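Local atomic coordinates of endo-1,4-beta-xylanase D (Paenibacillus polymyxa, PDB entry 1UX7), a protein that binds xylan through its family 36 carbohydrate-binding module in a calcium-dependent way, and is probably a xylan-degrading glycoside hydrolase. Residues 25-30 and 110-115; 61-66 and 101-106. All coordinates share one frame; numbering follows the deposited sequence.

Contact 1: 25-30 and 110-115; sequences GVALYA and DAYVDF. With CA (calcium ion), chain C; CA (calcium ion), chain D; XYP (beta-D-xylopyranose), chain B; XYP (beta-D-xylopyranose), chain E.
Tyr-29 and Asp-110 meet at a calcium ion. Tyr-29 gives its carbonyl O at 2.3 Å from the metal, and Asp-110 gives OD1 at 2.4 Å. The xylose of chain B adds O2 and O3 to the same ion, and Asp-105, Trp-109 and a water complete the shell. The Tyr-29 ring carries the next sugar: C5 of the chain E xylose lies 3.6 Å above one face, toward the rim. Tyr-29 CD1 lies 3.5 Å from Asp-110 CG, with ring and carboxylate planes 68° apart. Asp-110 CG stands anti to its own carbonyl carbon (chi1 -54°), which brings OD1 to the metal and CG to the ring. With an alanine at Tyr-29, C5 of the chain E xylose would probably lose its supporting face and the Asp-110 carboxylate its packing. Behind the site the strands run antiparallel. Leu-28 N bonds Ala-111 O at 2.8 Å, and Val-26 and Val-113 form the next hydrogen-bonded pair. Between these pairs, Ala-27 CB touches Tyr-112 CD1. Asp-114 O and OD1 bind a second calcium with Glu-5, Glu-7 and Asp-24; its OD2 pairs with Arg-51. Calcium shared by protein and sugar oxygens characterises the calcium-dependent carbohydrate-binding modules of family 36.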
ATOM      1  N   GLY A  25       4.658  10.703  -0.975  1.00 10.94           N
ATOM      2  CA  GLY A  25       4.058   9.465  -0.481  1.00 10.58           C
ATOM      3  C   GLY A  25       4.373   9.222   0.974  1.00 10.20           C
ATOM      4  O   GLY A  25       4.590  10.178   1.746  1.00 11.42           O
ATOM      5  N   VAL A  26       4.403   7.953   1.357  1.00 10.09           N
ATOM      6  CA  VAL A  26       4.646   7.562   2.720  1.00  9.78           C
ATOM      7  C   VAL A  26       5.630   6.390   2.768  1.00 10.23           C
ATOM      8  O   VAL A  26       5.555   5.460   1.968  1.00 11.34           O
ATOM      9  CB  VAL A  26       3.310   7.152   3.407  1.00  9.98           C
ATOM     10  CG1 VAL A  26       3.519   6.601   4.812  1.00 10.91           C
ATOM     11  CG2 VAL A  26       2.331   8.342   3.407  1.00 10.92           C
ATOM     12  N   ALA A  27       6.576   6.470   3.699  1.00  9.81           N
ATOM     13  CA  ALA A  27       7.502   5.398   3.977  1.00  9.96           C
ATOM     14  C   ALA A  27       7.004   4.553   5.130  1.00 10.43           C
ATOM     15  O   ALA A  27       6.568   5.078   6.172  1.00 11.25           O
ATOM     16  CB  ALA A  27       8.868   5.952   4.288  1.00 10.68           C
ATOM     17  N   LEU A  28       7.068   3.243   4.931  1.00 10.10           N
ATOM     18  CA  LEU A  28       6.790   2.245   5.944  1.00 10.73           C
ATOM     19  C   LEU A  28       8.122   1.565   6.246  1.00 11.44           C
ATOM     20  O   LEU A  28       8.815   1.097   5.346  1.00 11.44           O
ATOM     21  CB  LEU A  28       5.743   1.250   5.459  1.00 10.86           C
ATOM     22  CG  LEU A  28       4.476   1.808   4.827  1.00  9.91           C
ATOM     23  CD1 LEU A  28       3.607   0.655   4.403  1.00 10.88           C
ATOM     24  CD2 LEU A  28       3.740   2.726   5.773  1.00 10.93           C
ATOM     25  N   TYR A  29       8.510   1.554   7.521  1.00 12.48           N
ATOM     26  CA  TYR A  29       9.849   1.129   7.930  1.00 13.26           C
ATOM     27  C   TYR A  29       9.848  -0.198   8.686  1.00 14.32           C
ATOM     28  O   TYR A  29      10.700  -1.088   8.445  1.00 15.14           O
ATOM     29  CB  TYR A  29      10.481   2.217   8.814  1.00 13.67           C
ATOM     30  CG  TYR A  29      10.642   3.574   8.166  1.00 13.67           C
ATOM     31  CD1 TYR A  29      11.798   3.880   7.434  1.00 14.26           C
ATOM     32  CD2 TYR A  29       9.671   4.557   8.280  1.00 13.00           C
ATOM     33  CE1 TYR A  29      11.957   5.105   6.843  1.00 14.69           C
ATOM     34  CE2 TYR A  29       9.838   5.790   7.710  1.00 13.74           C
ATOM     35  CZ  TYR A  29      10.989   6.068   6.988  1.00 14.73           C
ATOM     36  OH  TYR A  29      11.135   7.306   6.400  1.00 18.28           O
ATOM     37  N   ALA A  30       8.910  -0.335   9.627  1.00 14.97           N
ATOM     38  CA  ALA A  30       8.824  -1.505  10.492  1.00 14.86           C
ATOM     39  C   ALA A  30       7.480  -2.175  10.397  1.00 14.68           C
ATOM     40  O   ALA A  30       6.497  -1.553   9.963  1.00 14.22           O
ATOM     41  CB  ALA A  30       9.071  -1.092  11.961  1.00 15.86           C
ATOM     42  N   ASP A 110      13.034  -0.802   3.521  1.00 12.89           N
ATOM     43  CA  ASP A 110      11.828  -0.050   3.830  1.00 12.09           C
ATOM     44  C   ASP A 110      10.991   0.034   2.556  1.00 11.26           C
ATOM     45  O   ASP A 110      11.515  -0.152   1.465  1.00 10.50           O
ATOM     46  CB  ASP A 110      12.181   1.351   4.309  1.00 12.65           C
ATOM     47  CG  ASP A 110      13.157   1.335   5.471  1.00 14.71           C
ATOM     48  OD1 ASP A 110      12.903   0.516   6.376  1.00 14.89           O
ATOM     49  OD2 ASP A 110      14.154   2.098   5.551  1.00 16.87           O
ATOM     50  N   ALA A 111       9.696   0.288   2.714  1.00 10.26           N
ATOM     51  CA  ALA A 111       8.762   0.362   1.596  1.00  9.67           C
ATOM     52  C   ALA A 111       8.293   1.797   1.435  1.00  9.12           C
ATOM     53  O   ALA A 111       7.899   2.447   2.401  1.00 10.78           O
ATOM     54  CB  ALA A 111       7.584  -0.544   1.836  1.00  9.67           C
ATOM     55  N   TYR A 112       8.286   2.289   0.214  1.00  8.56           N
ATOM     56  CA  TYR A 112       7.781   3.609  -0.114  1.00  8.56           C
ATOM     57  C   TYR A 112       6.521   3.417  -0.942  1.00  8.28           C
ATOM     58  O   TYR A 112       6.508   2.651  -1.897  1.00  8.65           O
ATOM     59  CB  TYR A 112       8.831   4.385  -0.902  1.00  9.29           C
ATOM     60  CG  TYR A 112      10.168   4.589  -0.214  1.00 10.67           C
ATOM     61  CD1 TYR A 112      10.312   4.557   1.176  1.00 11.97           C
ATOM     62  CD2 TYR A 112      11.308   4.821  -0.980  1.00 11.59           C
ATOM     63  CE1 TYR A 112      11.562   4.771   1.769  1.00 12.50           C
ATOM     64  CE2 TYR A 112      12.536   5.036  -0.403  1.00 12.36           C
ATOM     65  CZ  TYR A 112      12.654   5.020   0.978  1.00 13.97           C
ATOM     66  OH  TYR A 112      13.897   5.224   1.542  1.00 15.95           O
ATOM     67  N   VAL A 113       5.456   4.085  -0.538  1.00  8.33           N
ATOM     68  CA  VAL A 113       4.143   3.949  -1.167  1.00  9.15           C
ATOM     69  C   VAL A 113       3.657   5.310  -1.672  1.00  8.06           C
ATOM     70  O   VAL A 113       3.656   6.275  -0.924  1.00  8.69           O
ATOM     71  CB  VAL A 113       3.125   3.325  -0.182  1.00 10.35           C
ATOM     72  CG1 VAL A 113       1.800   3.135  -0.845  1.00 11.94           C
ATOM     73  CG2 VAL A 113       3.646   1.984   0.356  1.00 13.93           C
ATOM     74  N   ASP A 114       3.248   5.365  -2.943  1.00  7.87           N
ATOM     75  CA  ASP A 114       2.876   6.614  -3.624  1.00  8.63           C
ATOM     76  C   ASP A 114       1.349   6.813  -3.651  1.00  8.25           C
ATOM     77  O   ASP A 114       0.854   7.838  -3.192  1.00  9.11           O
ATOM     78  CB  ASP A 114       3.477   6.556  -5.031  1.00  8.67           C
ATOM     79  CG  ASP A 114       3.256   7.790  -5.831  1.00 10.94           C
ATOM     80  OD1 ASP A 114       2.695   8.762  -5.302  1.00 11.56           O
ATOM     81  OD2 ASP A 114       3.612   7.831  -7.027  1.00 12.61           O
ATOM     82  N   PHE A 115       0.624   5.808  -4.139  1.00  7.46           N
ATOM     83  CA  PHE A 115      -0.833   5.848  -4.258  1.00  8.05           C
ATOM     84  C   PHE A 115      -1.363   4.441  -4.491  1.00  8.25           C
ATOM     85  O   PHE A 115      -0.596   3.515  -4.833  1.00  8.15           O
ATOM     86  CB  PHE A 115      -1.305   6.775  -5.402  1.00  8.20           C
ATOM     87  CG  PHE A 115      -0.836   6.381  -6.788  1.00 10.27           C
ATOM     88  CD1 PHE A 115      -1.446   5.341  -7.493  1.00 10.77           C
ATOM     89  CD2 PHE A 115       0.186   7.098  -7.421  1.00 10.28           C
ATOM     90  CE1 PHE A 115      -1.020   4.989  -8.775  1.00 11.57           C
ATOM     91  CE2 PHE A 115       0.573   6.756  -8.738  1.00 10.76           C
ATOM     92  CZ  PHE A 115      -0.010   5.707  -9.380  1.00 10.81           C
TER
HETATM   93 CA    CA C1134      12.816  -1.524   7.550  1.00 15.40          CA
HETATM   94 CA    CA D1135       1.585  10.158  -3.864  1.00 11.27          CA
HETATM   95  C1  XYP B   2      13.516  -1.897  12.274  1.00 24.64           C
HETATM   96  C2  XYP B   2      13.191  -1.402  10.874  1.00 22.74           C
HETATM   97  C3  XYP B   2      13.947  -0.114  10.547  1.00 23.53           C
HETATM   98  C4  XYP B   2      13.750   0.933  11.634  1.00 24.51           C
HETATM   99  C5  XYP B   2      14.103   0.275  12.961  1.00 24.46           C
HETATM  100  O2  XYP B   2      13.404  -2.383   9.876  1.00 20.56           O
HETATM  101  O3  XYP B   2      13.500   0.396   9.302  1.00 21.08           O
HETATM  102  O4  XYP B   2      14.578   2.057  11.405  1.00 25.80           O
HETATM  103  O5  XYP B   2      13.296  -0.872  13.136  1.00 24.24           O
HETATM  104  C1  XYP E   3      13.972   3.323  11.706  1.00 30.15           C
HETATM  105  C2  XYP E   3      15.102   4.283  11.951  1.00 31.75           C
HETATM  106  C3  XYP E   3      14.626   5.727  12.123  1.00 33.48           C
HETATM  107  C4  XYP E   3      13.674   6.101  10.977  1.00 33.88           C
HETATM  108  C5  XYP E   3      12.624   5.014  10.858  1.00 33.20           C
HETATM  109  O2  XYP E   3      15.835   3.839  13.073  1.00 31.81           O
HETATM  110  O3  XYP E   3      15.762   6.580  12.162  1.00 34.68           O
HETATM  111  O4  XYP E   3      12.983   7.324  11.147  1.00 35.65           O
HETATM  112  O5  XYP E   3      13.255   3.777  10.649  1.00 31.99           O
HETATM  113  O   HOH W   1      15.211  -1.883   7.329  1.00 19.25           O
HETATM  114  O   HOH W   2       2.139  11.741  -5.574  1.00 14.67           O

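Contact 2: 61-66 and 101-106; sequences KVDLVI and ALTSDD. With CA (calcium ion), chain C; XYP (beta-D-xylopyranose), chain B.
Asp-63 and Ala-101 form an antiparallel hydrogen-bonded pair. Asp-63 N donates to Ala-101 O at 2.9 Å, and Ala-101 N donates to Asp-63 O at 3.0 Å. Beyond this pair, side chains and water carry the contact.

The direct polar contact between side chains is between Thr-103 and Asp-63. Thr-103 OG1 donates to Asp-63 OD2 at 2.7 Å, from above the carboxylate plane and 52° out of it. A chi1 of 62° sets OG1 between the backbone N and the carbonyl carbon of Thr-103. This rotation turns OG1 onto Asp-63 OD2 and brings CG2 alongside the same oxygen.

These segments belong to a beta-sandwich of the kind found in family 6-related carbohydrate-binding modules. Strand 59-66 lies between strands 96-101 and 69-77 in one sheet, and the loop after residue 101 leads to the sugar site.

Two waters fill in the polar contacts. One donates to Lys-61 O at 2.7 Å, accepts from Thr-103 N and also bonds Ser-104 OG. The other accepts from Lys-61 NZ and donates to Asp-63 OD1 and Thr-103 OG1. It therefore bridges the ammonium and the carboxylate, whose direct salt bridge is long, with Lys-61 NZ 4.0 Å from Asp-63 OD1.

The apolar contact is Leu-102 CD2 on Val-62 CG2, at 4.2 Å, where the two side chains cross at a slant. Van der Waals contacts with polar atoms add to it. Leu-102 CD2 lies 3.3 Å from Lys-61 O, and the Lys-61 chain runs past Ser-104 OG, with CB, CG and CD all near it.

Farther along the loop, Asp-105 OD1 binds, at 2.4 Å, the calcium ion that also holds O2 and O3 of the chain B xylose. Asp-105 OD2 lies close to O2 of that sugar.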
ATOM      1  N   LYS A  61       7.874  -5.510   0.544  1.00 11.71           N
ATOM      2  CA  LYS A  61       6.589  -6.186   0.398  1.00 12.31           C
ATOM      3  C   LYS A  61       5.553  -5.475   1.247  1.00 11.54           C
ATOM      4  O   LYS A  61       5.788  -5.220   2.424  1.00 11.69           O
ATOM      5  CB  LYS A  61       6.697  -7.626   0.886  1.00 13.54           C
ATOM      6  CG  LYS A  61       5.444  -8.417   0.733  1.00 17.13           C
ATOM      7  CD  LYS A  61       5.729  -9.908   0.913  1.00 21.58           C
ATOM      8  CE  LYS A  61       4.469 -10.734   0.866  1.00 25.68           C
ATOM      9  NZ  LYS A  61       4.169 -11.296   2.202  1.00 29.65           N
ATOM     10  N   VAL A  62       4.416  -5.150   0.648  1.00 10.64           N
ATOM     11  CA  VAL A  62       3.343  -4.411   1.296  1.00 10.97           C
ATOM     12  C   VAL A  62       2.047  -5.223   1.190  1.00 10.44           C
ATOM     13  O   VAL A  62       1.632  -5.546   0.107  1.00 11.37           O
ATOM     14  CB  VAL A  62       3.172  -3.034   0.605  1.00 11.31           C
ATOM     15  CG1 VAL A  62       2.095  -2.245   1.274  1.00 13.40           C
ATOM     16  CG2 VAL A  62       4.533  -2.267   0.580  1.00 12.19           C
ATOM     17  N   ASP A  63       1.421  -5.550   2.322  1.00  9.89           N
ATOM     18  CA  ASP A  63       0.139  -6.229   2.349  1.00 10.40           C
ATOM     19  C   ASP A  63      -1.012  -5.283   2.084  1.00  9.93           C
ATOM     20  O   ASP A  63      -0.981  -4.154   2.569  1.00 10.95           O
ATOM     21  CB  ASP A  63      -0.103  -6.878   3.718  1.00 11.86           C
ATOM     22  CG  ASP A  63       0.686  -8.167   3.919  1.00 15.21           C
ATOM     23  OD1 ASP A  63       1.348  -8.628   2.957  1.00 18.45           O
ATOM     24  OD2 ASP A  63       0.699  -8.759   5.031  1.00 18.39           O
ATOM     25  N   LEU A  64      -1.990  -5.762   1.314  1.00  8.87           N
ATOM     26  CA  LEU A  64      -3.248  -5.070   1.090  1.00  9.48           C
ATOM     27  C   LEU A  64      -4.327  -5.734   1.932  1.00  8.56           C
ATOM     28  O   LEU A  64      -4.588  -6.936   1.783  1.00  8.88           O
ATOM     29  CB  LEU A  64      -3.649  -5.061  -0.379  1.00 10.80           C
ATOM     30  CG  LEU A  64      -5.026  -4.462  -0.669  1.00 12.09           C
ATOM     31  CD1 LEU A  64      -5.100  -2.982  -0.302  1.00 12.44           C
ATOM     32  CD2 LEU A  64      -5.369  -4.706  -2.136  1.00 13.83           C
ATOM     33  N   VAL A  65      -4.946  -4.942   2.798  1.00  7.81           N
ATOM     34  CA  VAL A  65      -5.942  -5.421   3.745  1.00  8.36           C
ATOM     35  C   VAL A  65      -7.216  -4.626   3.484  1.00  8.22           C
ATOM     36  O   VAL A  65      -7.179  -3.390   3.483  1.00 10.02           O
ATOM     37  CB  VAL A  65      -5.459  -5.203   5.205  1.00  8.44           C
ATOM     38  CG1 VAL A  65      -6.335  -5.964   6.187  1.00  9.41           C
ATOM     39  CG2 VAL A  65      -4.016  -5.587   5.338  1.00  9.05           C
ATOM     40  N   ILE A  66      -8.327  -5.324   3.240  1.00  8.01           N
ATOM     41  CA  ILE A  66      -9.620  -4.706   2.972  1.00  7.90           C
ATOM     42  C   ILE A  66     -10.622  -5.244   3.982  1.00  9.25           C
ATOM     43  O   ILE A  66     -10.854  -6.454   4.058  1.00  9.52           O
ATOM     44  CB  ILE A  66     -10.089  -4.935   1.502  1.00  8.65           C
ATOM     45  CG1 ILE A  66      -9.052  -4.357   0.527  1.00  9.62           C
ATOM     46  CG2 ILE A  66     -11.481  -4.327   1.307  1.00  9.42           C
ATOM     47  CD1 ILE A  66      -9.360  -4.483  -0.944  1.00 12.11           C
ATOM     48  N   ALA A 101       0.035  -2.230   4.617  1.00  9.82           N
ATOM     49  CA  ALA A 101       0.725  -2.486   5.882  1.00 10.47           C
ATOM     50  C   ALA A 101       1.955  -3.347   5.703  1.00 10.75           C
ATOM     51  O   ALA A 101       1.972  -4.216   4.845  1.00 10.59           O
ATOM     52  CB  ALA A 101      -0.227  -3.185   6.827  1.00 11.20           C
ATOM     53  N   LEU A 102       2.965  -3.122   6.530  1.00 12.13           N
ATOM     54  CA  LEU A 102       4.111  -4.030   6.582  1.00 13.60           C
ATOM     55  C   LEU A 102       3.921  -5.107   7.605  1.00 14.55           C
ATOM     56  O   LEU A 102       3.578  -4.812   8.761  1.00 16.05           O
ATOM     57  CB  LEU A 102       5.384  -3.295   6.965  1.00 15.02           C
ATOM     58  CG  LEU A 102       5.878  -2.258   6.005  1.00 15.21           C
ATOM     59  CD1 LEU A 102       7.315  -1.885   6.350  1.00 16.46           C
ATOM     60  CD2 LEU A 102       5.755  -2.766   4.559  1.00 15.34           C
ATOM     61  N   THR A 103       4.160  -6.328   7.173  1.00 14.43           N
ATOM     62  CA  THR A 103       4.159  -7.492   8.068  1.00 15.51           C
ATOM     63  C   THR A 103       5.386  -8.359   7.903  1.00 15.75           C
ATOM     64  O   THR A 103       5.598  -9.254   8.709  1.00 16.75           O
ATOM     65  CB  THR A 103       2.925  -8.360   7.826  1.00 16.19           C
ATOM     66  OG1 THR A 103       2.917  -8.886   6.490  1.00 17.34           O
ATOM     67  CG2 THR A 103       1.648  -7.537   7.957  1.00 17.47           C
ATOM     68  N   SER A 104       6.241  -8.066   6.921  1.00 15.23           N
ATOM     69  CA  SER A 104       7.385  -8.931   6.645  1.00 15.83           C
ATOM     70  C   SER A 104       8.728  -8.204   6.657  1.00 15.48           C
ATOM     71  O   SER A 104       9.741  -8.744   6.159  1.00 15.94           O
ATOM     72  CB  SER A 104       7.165  -9.621   5.326  1.00 16.32           C
ATOM     73  OG  SER A 104       7.255  -8.675   4.295  1.00 19.21           O
ATOM     74  N   ASP A 105       8.768  -7.013   7.227  1.00 15.17           N
ATOM     75  CA  ASP A 105      10.016  -6.316   7.441  1.00 15.62           C
ATOM     76  C   ASP A 105      10.923  -7.191   8.321  1.00 15.89           C
ATOM     77  O   ASP A 105      10.453  -7.883   9.253  1.00 16.45           O
ATOM     78  CB  ASP A 105       9.793  -4.943   8.075  1.00 15.18           C
ATOM     79  CG  ASP A 105      11.073  -4.264   8.432  1.00 16.17           C
ATOM     80  OD1 ASP A 105      11.735  -3.657   7.551  1.00 15.75           O
ATOM     81  OD2 ASP A 105      11.511  -4.274   9.596  1.00 17.08           O
ATOM     82  N   ASP A 106      12.207  -7.167   7.986  1.00 16.87           N
ATOM     83  CA  ASP A 106      13.248  -7.898   8.730  1.00 17.36           C
ATOM     84  C   ASP A 106      14.544  -7.107   8.868  1.00 17.44           C
ATOM     85  O   ASP A 106      15.627  -7.699   9.116  1.00 18.59           O
ATOM     86  CB  ASP A 106      13.478  -9.281   8.116  1.00 18.35           C
ATOM     87  CG  ASP A 106      13.926  -9.225   6.649  1.00 19.23           C
ATOM     88  OD1 ASP A 106      14.280  -8.114   6.182  1.00 20.70           O
ATOM     89  OD2 ASP A 106      13.909 -10.229   5.883  1.00 23.45           O
TER
HETATM   90 CA    CA C1134      12.816  -1.524   7.550  1.00 15.40          CA
HETATM   91  C1  XYP B   2      13.516  -1.897  12.274  1.00 24.64           C
HETATM   92  C2  XYP B   2      13.191  -1.402  10.874  1.00 22.74           C
HETATM   93  C3  XYP B   2      13.947  -0.114  10.547  1.00 23.53           C
HETATM   94  C4  XYP B   2      13.750   0.933  11.634  1.00 24.51           C
HETATM   95  C5  XYP B   2      14.103   0.275  12.961  1.00 24.46           C
HETATM   96  O2  XYP B   2      13.404  -2.383   9.876  1.00 20.56           O
HETATM   97  O3  XYP B   2      13.500   0.396   9.302  1.00 21.08           O
HETATM   98  O4  XYP B   2      14.578   2.057  11.405  1.00 25.80           O
HETATM   99  O5  XYP B   2      13.296  -0.872  13.136  1.00 24.24           O
HETATM  100  O   HOH W   3       4.929  -6.910   4.386  1.00 12.18           O
HETATM  101  O   HOH W   4       3.758  -9.212   3.563  1.00 35.12           O
HETATM  102  O   HOH W   1      15.211  -1.883   7.329  1.00 19.25           O

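In the fold
The centres of contacts 1 and 2 lie about 10 Å apart, in different sheets of one beta-sandwich. Contact 1 pairs strands 25-28 and 111-118; contact 2 lies where strands 59-66 and 96-101 of the other sheet pair through Asp-63 and Ala-101. In chain order the segments run 25-30, 61-66, 101-106 and 110-115, so contact 2 falls wholly between the two halves of contact 1. The sheets meet in the core, where Ala-111 CB packs 3.7 Å from Val-62 CG2. At the sugar site the contacts converge on one calcium and the chain B xylose. The site thus joins 25-30 to the 101-115 region, about 70 residues later, while 61-66 pairs with 101-106.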